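Local structure of alanine racemase (Acinetobacter baumannii, 4QHR) at residues Leu17-Gln22 against Leu228-Val233; Leu64-Leu69 against Gln73-Ile78; Ala196-Pro201 against Gly211-Gly216. The protein belongs to the alanine racemase family, whose members join an N-terminal TIM barrel, here carrying a covalently attached pyridoxal phosphate group, to a C-terminal domain rich in beta strands. All coordinates share one frame; numbering follows the deposited sequence.

Contact 1. Residues Leu17-Gln22 against Leu228-Val233; sequences LNRVKQ and LDLKPV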
loop_
_atom_site.group_PDB
_atom_site.type_symbol
_atom_site.label_atom_id
_atom_site.label_comp_id
_atom_site.label_asym_id
_atom_site.label_seq_id
_atom_site.Cartn_x
_atom_site.Cartn_y
_atom_site.Cartn_z
ATOM N N LEU A 17 -15.421 15.770 -12.530
ATOM C CA LEU A 17 -16.829 15.720 -12.095
ATOM C C LEU A 17 -17.722 16.386 -13.161
ATOM O O LEU A 17 -18.821 15.882 -13.478
ATOM C CB LEU A 17 -17.011 16.381 -10.743
ATOM C CG LEU A 17 -18.441 16.401 -10.196
ATOM C CD1 LEU A 17 -19.110 15.044 -10.177
ATOM C CD2 LEU A 17 -18.474 17.010 -8.820
ATOM N N ASN A 18 -17.217 17.477 -13.737
ATOM C CA ASN A 18 -17.915 18.167 -14.775
ATOM C C ASN A 18 -18.011 17.326 -16.027
ATOM O O ASN A 18 -19.016 17.429 -16.743
ATOM C CB ASN A 18 -17.308 19.546 -15.074
ATOM C CG ASN A 18 -18.188 20.348 -16.017
ATOM O OD1 ASN A 18 -19.307 20.731 -15.646
ATOM N ND2 ASN A 18 -17.739 20.549 -17.215
ATOM N N ARG A 19 -17.001 16.497 -16.304
ATOM C CA ARG A 19 -17.103 15.533 -17.366
ATOM C C ARG A 19 -18.265 14.561 -17.169
ATOM O O ARG A 19 -19.005 14.248 -18.125
ATOM C CB ARG A 19 -15.798 14.777 -17.598
ATOM C CG ARG A 19 -14.630 15.644 -18.077
ATOM C CD ARG A 19 -14.669 15.944 -19.584
ATOM N NE ARG A 19 -14.535 14.683 -20.319
ATOM C CZ ARG A 19 -15.432 14.148 -21.142
ATOM N NH1 ARG A 19 -16.600 14.765 -21.437
ATOM N NH2 ARG A 19 -15.150 12.989 -21.744
ATOM N N VAL A 20 -18.463 14.095 -15.943
ATOM C CA VAL A 20 -19.619 13.244 -15.681
ATOM C C VAL A 20 -20.913 13.927 -16.072
ATOM O O VAL A 20 -21.779 13.314 -16.718
ATOM C CB VAL A 20 -19.724 12.798 -14.182
ATOM C CG1 VAL A 20 -20.908 11.853 -14.017
ATOM C CG2 VAL A 20 -18.413 12.141 -13.745
ATOM N N LYS A 21 -21.052 15.166 -15.627
ATOM C CA LYS A 21 -22.196 15.998 -15.961
ATOM C C LYS A 21 -22.433 16.179 -17.460
ATOM O O LYS A 21 -23.582 16.214 -17.920
ATOM C CB LYS A 21 -22.074 17.378 -15.317
ATOM C CG LYS A 21 -23.299 18.206 -15.575
ATOM C CD LYS A 21 -23.299 19.534 -14.841
ATOM C CE LYS A 21 -24.512 20.324 -15.314
ATOM N NZ LYS A 21 -24.761 21.408 -14.339
ATOM N N GLN A 22 -21.359 16.320 -18.214
ATOM C CA GLN A 22 -21.446 16.404 -19.645
ATOM C C GLN A 22 -21.865 15.070 -20.238
ATOM O O GLN A 22 -22.625 15.029 -21.201
ATOM C CB GLN A 22 -20.092 16.842 -20.261
ATOM C CG GLN A 22 -19.666 18.251 -19.910
ATOM C CD GLN A 22 -18.237 18.564 -20.400
ATOM O OE1 GLN A 22 -17.464 17.680 -20.749
ATOM N NE2 GLN A 22 -17.883 19.851 -20.404
ATOM N N LEU A 228 -9.942 10.136 -23.104
ATOM C CA LEU A 228 -11.198 10.282 -22.427
ATOM C C LEU A 228 -11.502 11.667 -21.980
ATOM O O LEU A 228 -12.597 11.871 -21.464
ATOM C CB LEU A 228 -11.226 9.360 -21.188
ATOM C CG LEU A 228 -11.061 7.867 -21.465
ATOM C CD1 LEU A 228 -10.949 7.143 -20.110
ATOM C CD2 LEU A 228 -12.207 7.299 -22.275
ATOM N N ASP A 229 -10.560 12.587 -22.181
ATOM C CA ASP A 229 -10.585 13.960 -21.690
ATOM C C ASP A 229 -10.808 14.002 -20.158
ATOM O O ASP A 229 -11.737 14.658 -19.659
ATOM C CB ASP A 229 -11.591 14.875 -22.446
ATOM C CG ASP A 229 -11.507 16.355 -22.012
ATOM O OD1 ASP A 229 -10.469 16.892 -21.516
ATOM O OD2 ASP A 229 -12.526 17.017 -22.178
ATOM N N LEU A 230 -9.934 13.295 -19.440
ATOM C CA LEU A 230 -9.890 13.396 -17.973
ATOM C C LEU A 230 -8.540 13.936 -17.504
ATOM O O LEU A 230 -7.507 13.696 -18.162
ATOM C CB LEU A 230 -10.153 12.030 -17.340
ATOM C CG LEU A 230 -11.479 11.365 -17.661
ATOM C CD1 LEU A 230 -11.435 9.865 -17.317
ATOM C CD2 LEU A 230 -12.595 12.009 -16.861
ATOM N N LYS A 231 -8.531 14.637 -16.374
ATOM C CA LYS A 231 -7.308 15.207 -15.825
ATOM C C LYS A 231 -6.785 14.424 -14.609
ATOM O O LYS A 231 -7.471 14.358 -13.586
ATOM C CB LYS A 231 -7.587 16.643 -15.413
ATOM C CG LYS A 231 -7.679 17.520 -16.643
ATOM C CD LYS A 231 -7.954 18.941 -16.299
ATOM C CE LYS A 231 -8.088 19.674 -17.636
ATOM N NZ LYS A 231 -8.285 21.068 -17.222
ATOM N N PRO A 232 -5.566 13.848 -14.715
ATOM C CA PRO A 232 -5.011 13.150 -13.530
ATOM C C PRO A 232 -5.062 14.044 -12.301
ATOM O O PRO A 232 -4.646 15.220 -12.349
ATOM C CB PRO A 232 -3.569 12.844 -13.950
ATOM C CG PRO A 232 -3.632 12.727 -15.433
ATOM C CD PRO A 232 -4.706 13.685 -15.896
ATOM N N VAL A 233 -5.534 13.499 -11.193
ATOM C CA VAL A 233 -5.657 14.276 -9.977
ATOM C C VAL A 233 -4.384 14.138 -9.105
ATOM O O VAL A 233 -3.877 15.132 -8.527
ATOM C CB VAL A 233 -6.909 13.828 -9.227
ATOM C CG1 VAL A 233 -6.973 14.432 -7.812
ATOM C CG2 VAL A 233 -8.159 14.160 -10.006
#
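The Schellman motif that ends helix 225-228 presents the carbonyls of Leu228 and Asp229 to Arg19, on helix 10-23 of the TIM-barrel domain. Asp229 is the first residue to leave helical geometry, with a positive phi of 54°, and the chain then runs on toward strand 234-246. Both carbonyl oxygens lie at the edge of the Arg19 guanidinium and close to its plane. Arg19 NH2 gives a nearly straight hydrogen bond to Leu228 O (2.8 Å, N-H...O 171°), whereas the bond from NE to Asp229 O, at 2.9 Å, is more bent and meets the carbonyl from above its plane. NH1, on its flank toward CD, donates in the guanidinium plane to Gln22 OE1 at 3.1 Å, one turn along the same helix. Partners for all three nitrogens fix the rotation of the group. CB already points to the loop, and the bends at chi2 and chi3 set the guanidinium with its NE and NH2 edge to the two carbonyls. A cation beside the carbonyl end of a helix is probably favoured electrostatically. The Asp229 carboxylate adds a salt bridge of charges alone: OD2 stands 3.6 Å from Arg19 NE but well off the guanidinium plane, while OD1 is hydrogen-bonded to Tyr15 OH. Nearer the helix backbone, Arg19 CB lies 4.3 Å from Leu230 CD2.

Contact 2. Residues Leu64-Leu69 against Gln73-Ile78; sequences LEIREL and QPVTLI
The guanidinium of Arg67 meets the backbone carbonyl of Gln73 at its edge, with the oxygen almost exactly in the guanidinium plane and Pro74 CA also near that edge, 4.4 Å from Arg67 NH2. Val75 CG2 approaches the group obliquely, 4.1 Å from Arg67 NH1. The grip is end-on, two nitrogens sharing one acceptor. Arg67 NH1 and Arg67 NH2 each lie 2.9 Å from Gln73 O, and both bonds are similarly bent (147° and 148°), as expected when one oxygen sits between two N-H groups. Both donors come from the same face of the carbonyl plane, NH2 standing farther above it than NH1. The side chain leaves the helix with CG beside its own backbone N and kinks at chi2 (-85°), which swings the charged end over to the Gln73 carbonyl, just ahead of strand 75-77, although CB itself does not point there. Two further carbonyls, Phe71 O at NH1 and Gln93 O at NE, also receive bonds from this arginine and help to hold the plane in place. The backbone N of Gln73, by contrast, is buried here with no partner in the model. Deeper in, the contact turns apolar, as Ile66 CD1 reaches Val75 CG2 at 4.1 Å and the two branched side chains meet at a slant; Val57 on the adjacent strand touches both. Helix 60-68 is thus packed on strand 75-77, within the beta-alpha-beta crossover running from strand 54-57 through that helix, the repeating element from which a TIM barrel is built.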
loop_
_atom_site.group_PDB
_atom_site.type_symbol
_atom_site.label_atom_id
_atom_site.label_comp_id
_atom_site.label_asym_id
_atom_site.label_seq_id
_atom_site.Cartn_x
_atom_site.Cartn_y
_atom_site.Cartn_z
ATOM N N LEU A 64 -19.331 8.444 8.335
ATOM C CA LEU A 64 -19.145 9.283 9.557
ATOM C C LEU A 64 -17.953 10.256 9.380
ATOM O O LEU A 64 -17.934 11.366 9.898
ATOM C CB LEU A 64 -18.919 8.368 10.772
ATOM C CG LEU A 64 -20.178 7.596 11.268
ATOM C CD1 LEU A 64 -19.803 6.625 12.362
ATOM C CD2 LEU A 64 -21.286 8.558 11.759
ATOM N N GLU A 65 -16.922 9.820 8.667
ATOM C CA GLU A 65 -15.788 10.710 8.383
ATOM C C GLU A 65 -16.241 11.928 7.542
ATOM O O GLU A 65 -15.807 13.063 7.740
ATOM C CB GLU A 65 -14.696 9.924 7.667
ATOM C CG GLU A 65 -13.389 10.646 7.583
ATOM C CD GLU A 65 -12.275 9.838 6.927
ATOM O OE1 GLU A 65 -12.555 8.794 6.275
ATOM O OE2 GLU A 65 -11.106 10.305 7.113
ATOM N N ILE A 66 -17.064 11.676 6.542
ATOM C CA ILE A 66 -17.592 12.756 5.705
ATOM C C ILE A 66 -18.342 13.776 6.580
ATOM O O ILE A 66 -18.197 15.009 6.416
ATOM C CB ILE A 66 -18.521 12.206 4.633
ATOM C CG1 ILE A 66 -17.678 11.416 3.605
ATOM C CG2 ILE A 66 -19.305 13.321 3.970
ATOM C CD1 ILE A 66 -18.483 10.690 2.557
ATOM N N ARG A 67 -19.138 13.260 7.492
ATOM C CA ARG A 67 -20.016 14.122 8.315
ATOM C C ARG A 67 -19.174 14.914 9.282
ATOM O O ARG A 67 -19.402 16.086 9.444
ATOM C CB ARG A 67 -21.044 13.299 9.057
ATOM C CG ARG A 67 -22.149 12.776 8.184
ATOM C CD ARG A 67 -23.243 13.809 8.020
ATOM N NE ARG A 67 -24.316 13.256 7.181
ATOM C CZ ARG A 67 -24.380 13.381 5.851
ATOM N NH1 ARG A 67 -23.486 14.077 5.162
ATOM N NH2 ARG A 67 -25.349 12.808 5.173
ATOM N N GLU A 68 -18.221 14.243 9.912
ATOM C CA GLU A 68 -17.237 14.872 10.823
ATOM C C GLU A 68 -16.487 15.994 10.147
ATOM O O GLU A 68 -16.130 16.986 10.819
ATOM C CB GLU A 68 -16.275 13.828 11.330
ATOM C CG GLU A 68 -15.169 14.297 12.230
ATOM C CD GLU A 68 -14.401 13.103 12.761
ATOM O OE1 GLU A 68 -13.868 12.317 11.920
ATOM O OE2 GLU A 68 -14.371 12.909 13.998
ATOM N N LEU A 69 -16.272 15.873 8.829
ATOM C CA LEU A 69 -15.585 16.925 8.075
ATOM C C LEU A 69 -16.474 18.097 7.705
ATOM O O LEU A 69 -16.005 19.057 7.058
ATOM C CB LEU A 69 -14.868 16.336 6.820
ATOM C CG LEU A 69 -13.667 15.445 7.110
ATOM C CD1 LEU A 69 -13.198 14.659 5.874
ATOM C CD2 LEU A 69 -12.512 16.311 7.596
ATOM N N GLN A 73 -23.965 16.577 2.373
ATOM C CA GLN A 73 -24.542 15.857 1.247
ATOM C C GLN A 73 -25.147 14.492 1.613
ATOM O O GLN A 73 -24.688 13.812 2.523
ATOM C CB GLN A 73 -23.493 15.615 0.123
ATOM C CG GLN A 73 -23.096 16.854 -0.669
ATOM C CD GLN A 73 -22.039 17.707 -0.003
ATOM O OE1 GLN A 73 -21.686 17.540 1.172
ATOM N NE2 GLN A 73 -21.537 18.660 -0.742
ATOM N N PRO A 74 -26.181 14.078 0.882
ATOM C CA PRO A 74 -26.613 12.701 0.981
ATOM C C PRO A 74 -25.407 11.735 0.801
ATOM O O PRO A 74 -24.512 12.024 0.019
ATOM C CB PRO A 74 -27.599 12.553 -0.172
ATOM C CG PRO A 74 -28.180 13.948 -0.367
ATOM C CD PRO A 74 -27.014 14.860 -0.051
ATOM N N VAL A 75 -25.395 10.650 1.569
ATOM C CA VAL A 75 -24.325 9.639 1.531
ATOM C C VAL A 75 -25.036 8.327 1.323
ATOM O O VAL A 75 -26.040 8.094 1.967
ATOM C CB VAL A 75 -23.483 9.597 2.819
ATOM C CG1 VAL A 75 -22.559 8.379 2.828
ATOM C CG2 VAL A 75 -22.610 10.817 2.917
ATOM N N THR A 76 -24.535 7.492 0.424
ATOM C CA THR A 76 -25.079 6.154 0.216
ATOM C C THR A 76 -24.083 5.114 0.729
ATOM O O THR A 76 -22.895 5.142 0.344
ATOM C CB THR A 76 -25.425 5.920 -1.240
ATOM O OG1 THR A 76 -26.467 6.835 -1.600
ATOM C CG2 THR A 76 -25.968 4.525 -1.426
ATOM N N LEU A 77 -24.535 4.244 1.636
ATOM C CA LEU A 77 -23.711 3.115 2.088
ATOM C C LEU A 77 -23.894 2.023 1.052
ATOM O O LEU A 77 -24.924 1.313 1.026
ATOM C CB LEU A 77 -24.094 2.605 3.479
ATOM C CG LEU A 77 -24.211 3.725 4.544
ATOM C CD1 LEU A 77 -24.713 3.202 5.887
ATOM C CD2 LEU A 77 -22.894 4.500 4.695
ATOM N N ILE A 78 -22.884 1.860 0.191
ATOM C CA ILE A 78 -23.094 1.042 -1.031
ATOM C C ILE A 78 -23.144 -0.464 -0.791
ATOM O O ILE A 78 -23.473 -1.202 -1.686
ATOM C CB ILE A 78 -22.014 1.416 -2.087
ATOM C CG1 ILE A 78 -22.496 1.291 -3.544
ATOM C CG2 ILE A 78 -20.757 0.605 -1.887
ATOM C CD1 ILE A 78 -23.578 2.284 -3.940
#

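Contact 3. Residues Ala196-Pro201 against Gly211-Gly216; sequences AIFKWP and GIMLYG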
loop_
_atom_site.group_PDB
_atom_site.type_symbol
_atom_site.label_atom_id
_atom_site.label_comp_id
_atom_site.label_asym_id
_atom_site.label_seq_id
_atom_site.Cartn_x
_atom_site.Cartn_y
_atom_site.Cartn_z
ATOM N N ALA A 196 -19.480 2.548 -17.784
ATOM C CA ALA A 196 -20.837 2.654 -18.319
ATOM C C ALA A 196 -21.248 4.101 -18.617
ATOM O O ALA A 196 -22.000 4.338 -19.575
ATOM C CB ALA A 196 -21.835 2.027 -17.386
ATOM N N ILE A 197 -20.778 5.080 -17.806
ATOM C CA ILE A 197 -21.002 6.499 -18.142
ATOM C C ILE A 197 -20.454 6.811 -19.554
ATOM O O ILE A 197 -21.103 7.536 -20.345
ATOM C CB ILE A 197 -20.456 7.447 -17.027
ATOM C CG1 ILE A 197 -21.295 7.284 -15.753
ATOM C CG2 ILE A 197 -20.483 8.908 -17.480
ATOM C CD1 ILE A 197 -20.697 7.857 -14.501
ATOM N N PHE A 198 -19.277 6.279 -19.898
ATOM C CA PHE A 198 -18.705 6.521 -21.217
ATOM C C PHE A 198 -19.434 5.719 -22.304
ATOM O O PHE A 198 -19.690 6.242 -23.401
ATOM C CB PHE A 198 -17.197 6.192 -21.251
ATOM C CG PHE A 198 -16.334 7.258 -20.681
ATOM C CD1 PHE A 198 -16.026 8.365 -21.421
ATOM C CD2 PHE A 198 -15.818 7.156 -19.423
ATOM C CE1 PHE A 198 -15.220 9.379 -20.905
ATOM C CE2 PHE A 198 -15.004 8.124 -18.908
ATOM C CZ PHE A 198 -14.718 9.254 -19.646
ATOM N N LYS A 199 -19.801 4.490 -21.984
ATOM C CA LYS A 199 -20.351 3.608 -23.007
ATOM C C LYS A 199 -21.850 3.590 -23.212
ATOM O O LYS A 199 -22.271 3.435 -24.322
ATOM C CB LYS A 199 -19.900 2.230 -22.769
ATOM C CG LYS A 199 -18.420 2.104 -23.096
ATOM C CD LYS A 199 -17.834 0.818 -22.545
ATOM C CE LYS A 199 -18.383 -0.397 -23.250
ATOM N NZ LYS A 199 -17.561 -1.599 -22.955
ATOM N N TRP A 200 -22.640 3.749 -22.161
ATOM C CA TRP A 200 -24.069 3.480 -22.232
ATOM C C TRP A 200 -24.899 4.580 -21.592
ATOM O O TRP A 200 -25.554 4.319 -20.579
ATOM C CB TRP A 200 -24.405 2.139 -21.563
ATOM C CG TRP A 200 -23.652 1.017 -22.086
ATOM C CD1 TRP A 200 -23.410 0.740 -23.406
ATOM C CD2 TRP A 200 -22.971 -0.015 -21.334
ATOM N NE1 TRP A 200 -22.641 -0.387 -23.506
ATOM C CE2 TRP A 200 -22.367 -0.873 -22.259
ATOM C CE3 TRP A 200 -22.816 -0.287 -19.971
ATOM C CZ2 TRP A 200 -21.625 -1.986 -21.873
ATOM C CZ3 TRP A 200 -22.088 -1.380 -19.587
ATOM C CH2 TRP A 200 -21.500 -2.230 -20.541
ATOM N N PRO A 201 -24.943 5.779 -22.214
ATOM C CA PRO A 201 -25.757 6.855 -21.624
ATOM C C PRO A 201 -27.214 6.463 -21.541
ATOM O O PRO A 201 -27.915 7.000 -20.697
ATOM C CB PRO A 201 -25.542 8.067 -22.566
ATOM C CG PRO A 201 -25.042 7.464 -23.835
ATOM C CD PRO A 201 -24.273 6.216 -23.454
ATOM N N GLY A 211 -16.724 6.539 -10.168
ATOM C CA GLY A 211 -15.554 6.507 -9.281
ATOM C C GLY A 211 -14.234 6.894 -9.932
ATOM O O GLY A 211 -13.814 8.068 -9.891
ATOM N N ILE A 212 -13.599 5.899 -10.555
ATOM C CA ILE A 212 -12.259 6.093 -11.076
ATOM C C ILE A 212 -12.111 7.330 -11.962
ATOM O O ILE A 212 -11.074 7.999 -11.921
ATOM C CB ILE A 212 -11.725 4.811 -11.769
ATOM C CG1 ILE A 212 -10.218 4.920 -11.966
ATOM C CG2 ILE A 212 -12.468 4.513 -13.082
ATOM C CD1 ILE A 212 -9.417 4.953 -10.678
ATOM N N MET A 213 -13.113 7.642 -12.785
ATOM C CA MET A 213 -12.954 8.803 -13.678
ATOM C C MET A 213 -12.822 10.143 -12.928
ATOM O O MET A 213 -12.165 11.073 -13.429
ATOM C CB MET A 213 -14.080 8.909 -14.730
ATOM C CG MET A 213 -15.453 9.144 -14.165
ATOM S SD MET A 213 -16.763 9.011 -15.399
ATOM C CE MET A 213 -16.508 10.460 -16.417
ATOM N N LEU A 214 -13.402 10.235 -11.736
ATOM C CA LEU A 214 -13.260 11.456 -10.925
ATOM C C LEU A 214 -11.803 11.808 -10.625
ATOM O O LEU A 214 -11.442 13.003 -10.573
ATOM C CB LEU A 214 -14.035 11.324 -9.624
ATOM C CG LEU A 214 -15.540 11.085 -9.636
ATOM C CD1 LEU A 214 -16.068 11.043 -8.219
ATOM C CD2 LEU A 214 -16.270 12.202 -10.370
ATOM N N TYR A 215 -10.990 10.735 -10.481
ATOM C CA TYR A 215 -9.596 10.787 -10.082
ATOM C C TYR A 215 -8.632 10.925 -11.283
ATOM O O TYR A 215 -7.429 11.050 -11.132
ATOM C CB TYR A 215 -9.277 9.571 -9.175
ATOM C CG TYR A 215 -10.258 9.516 -8.008
ATOM C CD1 TYR A 215 -10.217 10.437 -7.029
ATOM C CD2 TYR A 215 -11.267 8.536 -7.964
ATOM C CE1 TYR A 215 -11.145 10.430 -5.978
ATOM C CE2 TYR A 215 -12.190 8.493 -6.967
ATOM C CZ TYR A 215 -12.149 9.450 -5.983
ATOM O OH TYR A 215 -13.068 9.378 -4.973
ATOM N N GLY A 216 -9.200 11.002 -12.482
ATOM C CA GLY A 216 -8.390 11.168 -13.658
ATOM C C GLY A 216 -7.503 9.986 -13.906
ATOM O O GLY A 216 -6.360 10.121 -14.261
#
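Met213, which packs on Ile197 and Phe198, directly follows the phosphate site of the modified residue LLP at position 34, where Gly211 N and Ile212 N are hydrogen-bonded to the phosphate oxygens OP3 and OP1. Its side chain runs from the 3-10 segment 212-215 toward helix 194-199. CG takes the position between the backbone N and the carbonyl carbon (chi1 64°), and a final bend at chi3 turns the methyl group onto the phenylalanine. Met213 CE comes to 3.7 Å from Phe198 CE2 and 3.9 Å from Phe198 CZ, approaching the ring obliquely. The sulfur also takes part, making this a Met-aromatic contact: Met213 SD lies 5.0 Å from the centroid of the Phe198 ring, 51° off its normal. In the TIM barrel, this joins the helix after strand 188-190 to the turn after strand 207-208. Ile197 crosses the methionine at about a right angle, its CD1 4.2 Å from Met213 SD. Val20 of helix 10-23 touches Met213 as well, while Leu23 touches both Ile197 and Phe198. The backbone of the turn has its own tie to helix 194-199, a hydrogen bond between Met213 N and Ser194 OG.

Contacts 1 and 3 adjoin, their centres 8 Å apart. Leu228 O, besides serving Arg19, lies 3.7 Å from Phe198 CE1, and Leu230 CD2 packs 3.6 Å from Met213 O. A probable backbone hydrogen bond, Val233 N to Tyr215 O at 3.1 Å, ties the loop leading into strand 234-246 to segment 211-216. The LLP phosphate is held by Gly211 N and Ile212 N of this segment, just before the Met213 that makes contact 3, and contact 1 reaches the segment through Leu230 and Val233. Contact 2 stands apart in the barrel, its centre 23 Å from that of contact 1 and 21 Å from that of contact 3, with nearest atoms about 9 Å away in each case.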